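Long-range contacts in Cfl (Pectobacterium brasiliense, PDB 7A9J), which probably activates carboxylic acids with ATP as acyl adenylates and, as a coronafacic acid ligase, couples them to form amides: residues Glu304-Ala309 and His329-Tyr334; Ile231-Asp236 and Trp278-Pro283. The protein carries 1 engineered substitution. All coordinates share one frame; numbering follows the deposited sequence.

Overall arrangement
Interactions 1 and 2 share one parallel array: strand 278-281 lies between strand 230-233, its partner in interaction 2, and strand 306-311, the first strand of interaction 1. Their centres are 9 Å apart. Ile279 joins them through two probable backbone hydrogen bonds, Val308 N to Ile279 O at 2.8 Å and Ile279 N to Val306 O at 2.9 Å. The indole of Trp278 packs on strand 306-311, with its NE1 3.5 Å from Val308 CG2. Both contacts run toward the pocket of the bound indenone carboxylic acid: interaction 1 contributes Ser333 and Tyr334 to it, whereas in interaction 2 the side chain of Val235 stays about 6 Å from the ligand at the nearest atoms.

Interaction 1 (Glu304-Ala309 and His329-Tyr334); sequences ETVCVA and HLQSSY. With R4Z (6-ethyl-1-oxidanylidene-indene-4-carboxylic acid), chain B.
Gln331 O is gripped twice from the neighbouring strand: Ala309 N donates a nearly straight bond to it (2.8 Å, 172° at the hydrogen), and Val308 CA adds a CA-H...O contact at 3.4 Å. Gln331 N in turn reaches Cys307 O at 2.9 Å, and one step further on Ser333 N donates to Ala309 O at 3.0 Å. Ahead of this ladder two waters bridge the segments. Thr305 O accepts from both; one of them also accepts from Cys307 N and donates weakly to His329 O, while the other accepts from His329 N.

These are the two strands of a beta-alpha-beta unit in the AMP-binding fold, linked through helix 316-326. Leu330 lays CD1 against Cys307 CB, and both residues also pack on Phe322 of that helix. Gln331 pairs with Val308, and both side chains lie on the same face of the sheet. With CG beside its own backbone N (chi1 -56°) and the chain extended beyond, the Gln331 amide carbon CD lies 3.6 Å from Val306 CG1 and OE1 lies 3.8 Å from Val308 CG2; Tyr345 OH satisfies that oxygen in this apolar setting.

Where the strand runs into the pocket, Ser333 turns OG anti to its backbone N (chi1 -177°) and donates to the ketone oxygen O01 of the ligand at 2.7 Å, with its CB resting on Val308 CG1.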
ATOM      1  N   GLU A 304      -2.274   6.702  21.149  1.00 51.31           N
ATOM      2  CA  GLU A 304      -2.340   5.264  21.404  1.00 48.98           C
ATOM      3  C   GLU A 304      -2.548   4.434  20.134  1.00 49.09           C
ATOM      4  O   GLU A 304      -2.616   3.201  20.217  1.00 53.03           O
ATOM      5  CB  GLU A 304      -3.467   4.937  22.377  1.00 57.50           C
ATOM      6  CG  GLU A 304      -3.265   5.429  23.810  1.00 71.49           C
ATOM      7  CD  GLU A 304      -2.159   4.670  24.519  1.00 82.19           C
ATOM      8  OE1 GLU A 304      -1.439   5.294  25.325  1.00 92.91           O
ATOM      9  OE2 GLU A 304      -2.006   3.447  24.269  1.00 73.83           O
ATOM     10  N   THR A 305      -2.689   5.075  18.982  1.00 37.41           N
ATOM     11  CA  THR A 305      -3.013   4.381  17.740  1.00 36.12           C
ATOM     12  C   THR A 305      -1.743   4.038  16.981  1.00 39.15           C
ATOM     13  O   THR A 305      -0.822   4.861  16.881  1.00 36.30           O
ATOM     14  CB  THR A 305      -3.912   5.250  16.862  1.00 32.05           C
ATOM     15  OG1 THR A 305      -5.047   5.690  17.635  1.00 35.50           O
ATOM     16  CG2 THR A 305      -4.397   4.453  15.592  1.00 31.55           C
ATOM     17  N   VAL A 306      -1.687   2.829  16.451  1.00 28.08           N
ATOM     18  CA  VAL A 306      -0.504   2.376  15.714  1.00 27.19           C
ATOM     19  C   VAL A 306      -0.790   2.640  14.251  1.00 33.31           C
ATOM     20  O   VAL A 306      -1.751   2.106  13.703  1.00 30.96           O
ATOM     21  CB  VAL A 306      -0.217   0.883  15.952  1.00 31.01           C
ATOM     22  CG1 VAL A 306       0.938   0.389  15.039  1.00 29.47           C
ATOM     23  CG2 VAL A 306       0.165   0.655  17.402  1.00 31.14           C
ATOM     24  N   CYS A 307       0.022   3.481  13.617  1.00 26.02           N
ATOM     25  CA  CYS A 307      -0.185   3.844  12.213  1.00 29.37           C
ATOM     26  C   CYS A 307       0.960   3.324  11.350  1.00 33.11           C
ATOM     27  O   CYS A 307       2.129   3.457  11.725  1.00 30.51           O
ATOM     28  CB  CYS A 307      -0.268   5.376  12.063  1.00 32.92           C
ATOM     29  SG  CYS A 307      -1.747   5.979  12.992  1.00 34.69           S
ATOM     30  N   VAL A 308       0.626   2.759  10.193  1.00 27.50           N
ATOM     31  CA  VAL A 308       1.589   2.093   9.319  1.00 26.42           C
ATOM     32  C   VAL A 308       1.478   2.724   7.937  1.00 27.10           C
ATOM     33  O   VAL A 308       0.478   2.519   7.235  1.00 27.41           O
ATOM     34  CB  VAL A 308       1.371   0.572   9.243  1.00 26.51           C
ATOM     35  CG1 VAL A 308       2.393  -0.039   8.264  1.00 27.68           C
ATOM     36  CG2 VAL A 308       1.465  -0.100  10.652  1.00 26.49           C
ATOM     37  N   ALA A 309       2.548   3.407   7.501  1.00 23.98           N
ATOM     38  CA  ALA A 309       2.583   4.032   6.181  1.00 25.46           C
ATOM     39  C   ALA A 309       3.165   3.015   5.205  1.00 30.62           C
ATOM     40  O   ALA A 309       4.262   2.500   5.424  1.00 31.53           O
ATOM     41  CB  ALA A 309       3.482   5.303   6.194  1.00 28.37           C
ATOM     42  N   HIS A 329       3.824   7.148  16.977  1.00 36.87           N
ATOM     43  CA  HIS A 329       5.140   6.688  16.520  1.00 38.86           C
ATOM     44  C   HIS A 329       4.912   5.922  15.232  1.00 33.24           C
ATOM     45  O   HIS A 329       4.514   4.749  15.262  1.00 29.09           O
ATOM     46  CB  HIS A 329       5.794   5.825  17.578  1.00 34.49           C
ATOM     47  CG  HIS A 329       5.862   6.491  18.921  1.00 41.21           C
ATOM     48  ND1 HIS A 329       6.990   7.139  19.367  1.00 41.00           N
ATOM     49  CD2 HIS A 329       4.923   6.644  19.901  1.00 37.93           C
ATOM     50  CE1 HIS A 329       6.765   7.642  20.569  1.00 52.24           C
ATOM     51  NE2 HIS A 329       5.522   7.346  20.921  1.00 44.96           N
ATOM     52  N   LEU A 330       5.062   6.612  14.100  1.00 30.63           N
ATOM     53  CA  LEU A 330       4.719   6.025  12.810  1.00 30.13           C
ATOM     54  C   LEU A 330       5.569   4.801  12.507  1.00 30.68           C
ATOM     55  O   LEU A 330       6.757   4.731  12.857  1.00 28.24           O
ATOM     56  CB  LEU A 330       4.902   7.067  11.689  1.00 27.75           C
ATOM     57  CG  LEU A 330       4.326   6.681  10.311  1.00 30.36           C
ATOM     58  CD1 LEU A 330       2.768   6.625  10.321  1.00 30.74           C
ATOM     59  CD2 LEU A 330       4.800   7.788   9.317  1.00 32.50           C
ATOM     60  N   GLN A 331       4.956   3.843  11.819  1.00 26.76           N
ATOM     61  CA  GLN A 331       5.617   2.642  11.358  1.00 25.32           C
ATOM     62  C   GLN A 331       5.565   2.672   9.843  1.00 22.33           C
ATOM     63  O   GLN A 331       4.755   3.389   9.265  1.00 27.18           O
ATOM     64  CB  GLN A 331       4.917   1.380  11.913  1.00 26.15           C
ATOM     65  CG  GLN A 331       4.858   1.461  13.441  1.00 26.31           C
ATOM     66  CD  GLN A 331       4.382   0.145  14.084  1.00 29.90           C
ATOM     67  OE1 GLN A 331       4.017  -0.781  13.382  1.00 29.91           O
ATOM     68  NE2 GLN A 331       4.494   0.057  15.386  1.00 31.51           N
ATOM     69  N   SER A 332       6.336   1.808   9.215  1.00 26.61           N
ATOM     70  CA  SER A 332       6.177   1.709   7.774  1.00 28.81           C
ATOM     71  C   SER A 332       6.299   0.267   7.331  1.00 23.09           C
ATOM     72  O   SER A 332       6.899  -0.572   7.988  1.00 28.68           O
ATOM     73  CB  SER A 332       7.222   2.598   6.991  1.00 31.99           C
ATOM     74  OG  SER A 332       8.552   2.228   7.345  1.00 32.51           O
ATOM     75  N   SER A 333       5.731   0.022   6.149  1.00 26.76           N
ATOM     76  CA  SER A 333       5.777  -1.285   5.538  1.00 24.02           C
ATOM     77  C   SER A 333       6.223  -1.089   4.102  1.00 24.76           C
ATOM     78  O   SER A 333       5.868  -0.103   3.462  1.00 28.53           O
ATOM     79  CB  SER A 333       4.346  -1.954   5.648  1.00 22.85           C
ATOM     80  OG  SER A 333       4.401  -3.273   5.120  1.00 30.42           O
ATOM     81  N   TYR A 334       7.070  -1.970   3.636  1.00 27.47           N
ATOM     82  CA  TYR A 334       7.654  -1.833   2.318  1.00 27.20           C
ATOM     83  C   TYR A 334       7.419  -3.150   1.614  1.00 25.70           C
ATOM     84  O   TYR A 334       7.832  -4.190   2.113  1.00 28.53           O
ATOM     85  CB  TYR A 334       9.140  -1.537   2.459  1.00 26.05           C
ATOM     86  CG  TYR A 334      10.000  -1.501   1.203  1.00 30.49           C
ATOM     87  CD1 TYR A 334      10.430  -2.676   0.581  1.00 31.34           C
ATOM     88  CD2 TYR A 334      10.465  -0.288   0.703  1.00 32.28           C
ATOM     89  CE1 TYR A 334      11.318  -2.622  -0.529  1.00 33.43           C
ATOM     90  CE2 TYR A 334      11.295  -0.239  -0.425  1.00 31.12           C
ATOM     91  CZ  TYR A 334      11.737  -1.410  -1.014  1.00 34.38           C
ATOM     92  OH  TYR A 334      12.613  -1.349  -2.128  1.00 36.35           O
TER
HETATM   93  C13 R4Z B 601       1.945  -6.405  -1.820  1.00 34.62           C
HETATM   94  C15 R4Z B 601       2.735  -4.766  -0.052  1.00 31.29           C
HETATM   95  C02 R4Z B 601       3.391  -2.960   1.698  1.00 31.18           C
HETATM   96  C03 R4Z B 601       3.281  -1.586   1.908  1.00 30.13           C
HETATM   97  C04 R4Z B 601       2.645  -1.040   0.628  1.00 32.58           C
HETATM   98  C05 R4Z B 601       2.843  -3.493   0.482  1.00 26.85           C
HETATM   99  C06 R4Z B 601       2.335  -2.379  -0.232  1.00 30.71           C
HETATM  100  C07 R4Z B 601       1.713  -2.606  -1.454  1.00 33.43           C
HETATM  101  C08 R4Z B 601       1.153  -1.414  -2.247  1.00 42.23           C
HETATM  102  C11 R4Z B 601       1.575  -3.898  -1.960  1.00 34.91           C
HETATM  103  C12 R4Z B 601       2.084  -5.003  -1.265  1.00 31.85           C
HETATM  104  C14 R4Z B 601       0.507  -6.950  -1.585  1.00 31.87           C
HETATM  105  O01 R4Z B 601       3.928  -3.669   2.509  1.00 30.09           O
HETATM  106  O09 R4Z B 601       0.354  -1.669  -3.187  1.00 53.64           O
HETATM  107  O10 R4Z B 601       1.478  -0.209  -1.997  1.00 41.12           O
HETATM  108  O   HOH W   1       1.723   5.248  14.836  1.00 37.57           O
HETATM  109  O   HOH W   2       2.133   4.941  18.110  1.00 43.53           O

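Interaction 2 (Ile231-Asp236 and Trp278-Pro283); sequences ILSLVD and WIAGTP
Ile231 spreads three of its carbons along Trp278: CG2 lies 3.7 Å from CE3 of the indole, CG1 sits nearby, and CD1 reaches back to the Trp278 CB. The indole is put there by a chi1 of -174°, which sets CG opposite the backbone N, and Ile245 of helix 240-251 packs on both residues. On the other face, Ile279 CG2 meets Leu234 CD1 at 3.8 Å, while Leu232 runs alongside Ile279; Leu271 of helix 267-274 closes over these last two. Between the faces, three parallel-strand bonds hold the backbones: Leu232 N to Trp278 O, Ala280 N to Leu232 O and Leu234 N to Ala280 O, each 2.8 Å, the last almost straight at 174°.

Packing thins beyond the ladder at Val235 and Thr282, both partly exposed. There Val235 CG2 and Thr282 CG2 cross at about a right angle, 4.1 Å apart. Val235 N donates only weakly to Ser233 OG, whose stronger partner is Ser242 OG; the Ser242 hydroxyl also bonds to Val235 O. Thr282, meanwhile, serves as N-cap of helix 283-294. The helix-flanked parallel pair, ending in a segment that comes near the ligand pocket at Val235, belongs to the alpha/beta core of the AMP-binding fold.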
ATOM      1  N   ILE A 231      -8.938  -2.858  13.201  1.00 25.04           N
ATOM      2  CA  ILE A 231      -7.875  -2.582  12.222  1.00 24.05           C
ATOM      3  C   ILE A 231      -8.527  -1.826  11.091  1.00 30.44           C
ATOM      4  O   ILE A 231      -9.553  -2.266  10.568  1.00 28.16           O
ATOM      5  CB  ILE A 231      -7.241  -3.911  11.734  1.00 28.35           C
ATOM      6  CG1 ILE A 231      -6.099  -4.358  12.644  1.00 33.01           C
ATOM      7  CG2 ILE A 231      -6.751  -3.870  10.255  1.00 30.10           C
ATOM      8  CD1 ILE A 231      -6.260  -4.106  14.065  1.00 30.37           C
ATOM      9  N   LEU A 232      -7.905  -0.706  10.667  1.00 25.17           N
ATOM     10  CA  LEU A 232      -8.420   0.069   9.561  1.00 27.42           C
ATOM     11  C   LEU A 232      -7.349   0.131   8.487  1.00 28.00           C
ATOM     12  O   LEU A 232      -6.179   0.442   8.779  1.00 26.54           O
ATOM     13  CB  LEU A 232      -8.770   1.493   9.993  1.00 25.94           C
ATOM     14  CG  LEU A 232      -9.032   2.515   8.921  1.00 26.78           C
ATOM     15  CD1 LEU A 232     -10.233   2.071   8.090  1.00 26.92           C
ATOM     16  CD2 LEU A 232      -9.241   3.947   9.570  1.00 29.41           C
ATOM     17  N   SER A 233      -7.737  -0.136   7.252  1.00 25.91           N
ATOM     18  CA  SER A 233      -6.829   0.174   6.135  1.00 28.81           C
ATOM     19  C   SER A 233      -7.472   1.238   5.262  1.00 27.91           C
ATOM     20  O   SER A 233      -8.587   1.038   4.752  1.00 30.65           O
ATOM     21  CB  SER A 233      -6.502  -1.071   5.295  1.00 30.22           C
ATOM     22  OG  SER A 233      -5.697  -0.655   4.170  1.00 31.37           O
ATOM     23  N   LEU A 234      -6.751   2.370   5.064  1.00 25.31           N
ATOM     24  CA  LEU A 234      -7.294   3.433   4.243  1.00 26.04           C
ATOM     25  C   LEU A 234      -7.147   3.129   2.749  1.00 28.22           C
ATOM     26  O   LEU A 234      -7.783   3.808   1.928  1.00 32.43           O
ATOM     27  CB  LEU A 234      -6.584   4.757   4.568  1.00 31.91           C
ATOM     28  CG  LEU A 234      -6.877   5.155   6.024  1.00 29.85           C
ATOM     29  CD1 LEU A 234      -6.025   6.351   6.386  1.00 31.53           C
ATOM     30  CD2 LEU A 234      -8.358   5.525   6.200  1.00 31.76           C
ATOM     31  N   VAL A 235      -6.375   2.111   2.393  1.00 29.01           N
ATOM     32  CA  VAL A 235      -6.246   1.741   0.987  1.00 27.11           C
ATOM     33  C   VAL A 235      -7.473   0.879   0.643  1.00 25.58           C
ATOM     34  O   VAL A 235      -7.863   0.072   1.464  1.00 28.34           O
ATOM     35  CB  VAL A 235      -4.959   0.949   0.816  1.00 29.15           C
ATOM     36  CG1 VAL A 235      -4.941   0.306  -0.549  1.00 30.86           C
ATOM     37  CG2 VAL A 235      -3.712   1.942   1.015  1.00 29.57           C
ATOM     38  N   ASP A 236      -8.073   1.079  -0.528  1.00 29.38           N
ATOM     39  CA  ASP A 236      -9.251   0.291  -0.896  1.00 29.09           C
ATOM     40  C   ASP A 236      -9.044  -1.198  -0.688  1.00 27.43           C
ATOM     41  O   ASP A 236      -7.992  -1.766  -1.012  1.00 27.42           O
ATOM     42  CB  ASP A 236      -9.648   0.500  -2.374  1.00 31.00           C
ATOM     43  CG  ASP A 236      -9.951   1.942  -2.748  1.00 37.39           C
ATOM     44  OD1 ASP A 236     -10.355   2.758  -1.892  1.00 42.55           O
ATOM     45  OD2 ASP A 236      -9.823   2.241  -3.947  1.00 41.14           O
ATOM     46  N   TRP A 278      -5.477   0.572  14.944  1.00 27.79           N
ATOM     47  CA  TRP A 278      -4.382   0.384  14.001  1.00 28.24           C
ATOM     48  C   TRP A 278      -4.865   0.908  12.667  1.00 28.41           C
ATOM     49  O   TRP A 278      -6.009   0.617  12.275  1.00 26.15           O
ATOM     50  CB  TRP A 278      -4.026  -1.098  13.934  1.00 28.17           C
ATOM     51  CG  TRP A 278      -2.805  -1.450  13.093  1.00 27.29           C
ATOM     52  CD1 TRP A 278      -1.551  -1.698  13.563  1.00 27.04           C
ATOM     53  CD2 TRP A 278      -2.792  -1.755  11.711  1.00 27.57           C
ATOM     54  NE1 TRP A 278      -0.743  -2.115  12.536  1.00 25.05           N
ATOM     55  CE2 TRP A 278      -1.483  -2.134  11.378  1.00 24.53           C
ATOM     56  CE3 TRP A 278      -3.781  -1.704  10.694  1.00 25.11           C
ATOM     57  CZ2 TRP A 278      -1.101  -2.501  10.087  1.00 26.68           C
ATOM     58  CZ3 TRP A 278      -3.404  -2.050   9.386  1.00 24.50           C
ATOM     59  CH2 TRP A 278      -2.076  -2.471   9.097  1.00 26.17           C
ATOM     60  N   ILE A 279      -4.030   1.705  11.982  1.00 23.64           N
ATOM     61  CA  ILE A 279      -4.433   2.334  10.732  1.00 26.23           C
ATOM     62  C   ILE A 279      -3.292   2.119   9.741  1.00 29.87           C
ATOM     63  O   ILE A 279      -2.168   2.609   9.969  1.00 28.92           O
ATOM     64  CB  ILE A 279      -4.657   3.845  10.897  1.00 28.04           C
ATOM     65  CG1 ILE A 279      -5.678   4.119  12.013  1.00 27.73           C
ATOM     66  CG2 ILE A 279      -5.080   4.452   9.569  1.00 26.73           C
ATOM     67  CD1 ILE A 279      -5.859   5.632  12.256  1.00 31.10           C
ATOM     68  N   ALA A 280      -3.596   1.489   8.618  1.00 28.76           N
ATOM     69  CA  ALA A 280      -2.677   1.478   7.482  1.00 28.07           C
ATOM     70  C   ALA A 280      -3.086   2.527   6.458  1.00 27.80           C
ATOM     71  O   ALA A 280      -4.261   2.822   6.272  1.00 28.79           O
ATOM     72  CB  ALA A 280      -2.647   0.080   6.830  1.00 25.33           C
ATOM     73  N   GLY A 281      -2.089   3.106   5.767  1.00 23.71           N
ATOM     74  CA  GLY A 281      -2.445   4.089   4.744  1.00 25.65           C
ATOM     75  C   GLY A 281      -1.215   4.389   3.900  1.00 26.68           C
ATOM     76  O   GLY A 281      -0.109   3.935   4.196  1.00 28.65           O
ATOM     77  N   THR A 282      -1.450   5.089   2.796  1.00 26.16           N
ATOM     78  CA  THR A 282      -0.292   5.691   2.066  1.00 32.81           C
ATOM     79  C   THR A 282       0.320   6.834   2.844  1.00 34.94           C
ATOM     80  O   THR A 282      -0.293   7.412   3.736  1.00 32.32           O
ATOM     81  CB  THR A 282      -0.732   6.227   0.715  1.00 31.49           C
ATOM     82  OG1 THR A 282      -1.573   7.375   0.915  1.00 32.33           O
ATOM     83  CG2 THR A 282      -1.413   5.121  -0.094  1.00 36.38           C
ATOM     84  N   PRO A 283       1.540   7.258   2.465  1.00 35.37           N
ATOM     85  CA  PRO A 283       2.062   8.464   3.098  1.00 33.88           C
ATOM     86  C   PRO A 283       1.142   9.639   2.885  1.00 32.86           C
ATOM     87  O   PRO A 283       0.977  10.523   3.750  1.00 40.88           O
ATOM     88  CB  PRO A 283       3.421   8.669   2.382  1.00 36.32           C
ATOM     89  CG  PRO A 283       3.893   7.275   2.149  1.00 30.66           C
ATOM     90  CD  PRO A 283       2.572   6.458   1.806  1.00 34.09           C
TER